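Local coordinates for PUM-HD domain-containing protein (Caenorhabditis elegans, PDB 7CGF), which binds RNA carrying a PUF-binding element through its Pumilio homology domain and probably recognises mRNA 3' UTRs in this way, at residues I146-M150 with I174-E180. The protein carries 2 engineered substitutions. Numbering follows the deposited sequence.
Sequences IHRCM and IVDTLLE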
# COMPACT_ATOMS: atom_id res chain seq x y z
N ILE A 146 15.86 -4.43 -7.77
CA ILE A 146 14.98 -4.08 -6.65
C ILE A 146 14.87 -2.56 -6.42
O ILE A 146 13.78 -2.06 -6.14
CB ILE A 146 15.39 -4.86 -5.39
CG1 ILE A 146 14.48 -4.53 -4.20
CG2 ILE A 146 16.86 -4.62 -5.05
CD1 ILE A 146 12.99 -4.80 -4.42
N HIS A 147 15.98 -1.79 -6.52
CA HIS A 147 15.85 -0.35 -6.25
C HIS A 147 14.91 0.32 -7.25
O HIS A 147 14.01 1.07 -6.86
CB HIS A 147 17.21 0.36 -6.24
CG HIS A 147 17.12 1.83 -5.91
ND1 HIS A 147 17.68 2.37 -4.77
CD2 HIS A 147 16.53 2.86 -6.56
CE1 HIS A 147 17.45 3.67 -4.73
NE2 HIS A 147 16.75 4.00 -5.81
N ARG A 148 15.09 0.04 -8.55
CA ARG A 148 14.22 0.66 -9.54
C ARG A 148 12.81 0.12 -9.43
O ARG A 148 11.83 0.85 -9.62
CB ARG A 148 14.80 0.43 -10.94
CG ARG A 148 14.09 1.18 -12.06
CD ARG A 148 14.84 1.09 -13.39
NE ARG A 148 15.31 -0.27 -13.68
CZ ARG A 148 14.73 -1.10 -14.53
NH1 ARG A 148 13.65 -0.73 -15.21
NH2 ARG A 148 15.23 -2.31 -14.72
N CYS A 149 12.69 -1.16 -9.07
CA CYS A 149 11.38 -1.78 -8.91
C CYS A 149 10.55 -1.04 -7.85
O CYS A 149 9.35 -0.82 -8.03
CB CYS A 149 11.58 -3.24 -8.53
SG CYS A 149 10.36 -4.37 -9.14
N MET A 150 11.19 -0.64 -6.75
CA MET A 150 10.46 -0.06 -5.63
C MET A 150 9.81 1.27 -5.98
O MET A 150 8.79 1.64 -5.40
CB MET A 150 11.40 0.10 -4.44
CG MET A 150 11.87 -1.24 -3.92
SD MET A 150 13.19 -0.98 -2.71
CE MET A 150 12.43 0.35 -1.90
N ILE A 174 15.10 -6.68 0.48
CA ILE A 174 14.34 -5.46 0.25
C ILE A 174 14.59 -4.45 1.35
O ILE A 174 14.76 -3.25 1.09
CB ILE A 174 12.83 -5.78 0.13
CG1 ILE A 174 12.57 -6.73 -1.05
CG2 ILE A 174 12.00 -4.48 0.06
CD1 ILE A 174 11.14 -7.33 -1.07
N VAL A 175 14.64 -4.91 2.60
CA VAL A 175 14.98 -4.03 3.72
C VAL A 175 16.38 -3.45 3.52
O VAL A 175 16.59 -2.25 3.71
CB VAL A 175 14.85 -4.81 5.04
CG1 VAL A 175 15.31 -3.96 6.22
CG2 VAL A 175 13.39 -5.26 5.26
N ASP A 176 17.34 -4.29 3.12
CA ASP A 176 18.71 -3.80 2.89
C ASP A 176 18.78 -2.84 1.72
O ASP A 176 19.73 -2.05 1.62
CB ASP A 176 19.68 -4.96 2.65
CG ASP A 176 19.86 -5.87 3.87
OD1 ASP A 176 19.47 -5.47 4.99
OD2 ASP A 176 20.40 -6.99 3.71
N THR A 177 17.82 -2.91 0.79
CA THR A 177 17.75 -1.90 -0.27
C THR A 177 17.23 -0.58 0.28
O THR A 177 17.79 0.48 -0.04
CB THR A 177 16.87 -2.39 -1.41
OG1 THR A 177 17.37 -3.63 -1.90
CG2 THR A 177 16.89 -1.37 -2.57
N LEU A 178 16.20 -0.61 1.13
CA LEU A 178 15.79 0.60 1.85
C LEU A 178 16.94 1.23 2.61
O LEU A 178 16.99 2.45 2.75
CB LEU A 178 14.65 0.29 2.82
CG LEU A 178 13.31 -0.04 2.14
CD1 LEU A 178 12.26 -0.39 3.18
CD2 LEU A 178 12.87 1.16 1.34
N LEU A 179 17.85 0.40 3.12
CA LEU A 179 18.99 0.86 3.90
C LEU A 179 20.28 0.96 3.07
O LEU A 179 21.36 1.10 3.65
CB LEU A 179 19.21 -0.07 5.09
CG LEU A 179 18.07 -0.10 6.11
CD1 LEU A 179 18.22 -1.30 7.05
CD2 LEU A 179 18.04 1.21 6.87
N GLU A 180 20.19 0.93 1.74
CA GLU A 180 21.43 0.77 0.98
C GLU A 180 22.32 2.01 1.05
O GLU A 180 23.55 1.87 1.04
CB GLU A 180 21.11 0.38 -0.47
CG GLU A 180 20.62 1.50 -1.34
CD GLU A 180 20.10 1.03 -2.70
OE1 GLU A 180 20.24 -0.17 -3.02
OE2 GLU A 180 19.56 1.85 -3.45
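Ile146, His147 and Met150 meet Ile174, Thr177, Leu178 and Glu180 in the all-helical Pumilio repeat array, where the short helical segments 146-150 and 174-178 cross nearly at right angles, their axes 10.2 Å apart at closest approach. Thr177 sits centrally, its small branched side chain fitting between Ile146 and Met150: CG2 lies 3.7 Å from Met150 SD, while OG1 faces Ile146 CG2 at 3.3 Å. That hydroxyl can be buried against a methyl because it hydrogen-bonds to Phe173 O, one turn back. Ile146 spreads two branches over the neighbouring helix, CG2 to Thr177 and CD1 to Ile174 CG1 at 3.9 Å; an alanine here, lacking both, would probably leave Thr177 OG1 and Ile174 CG1 without these contacts and a gap beside Val159. Long, flexible Met150 bends at its last torsion (chi3 43°), turning CE to Leu178 CD2, a tight 3.4 Å. On the more solvent-open side, Glu180, just beyond helix 172-178 and extended beyond CG, reaches across to His147. Ring and carboxylate are nearly coplanar (6°), but the ND1–OE2 hydrogen bond is bent to 138° at ND1-H, and its modelled 2.4 Å is doubtfully short. Farther out, Met188 closes over Met150 and Leu178, and Val159 lies against Ile146 and Ile174. The imidazole suits its place by offering a nitrogen to each of two carboxylates, which would probably favour the doubly protonated ring: opposite ND1, NE2 bonds to Glu187 OE1.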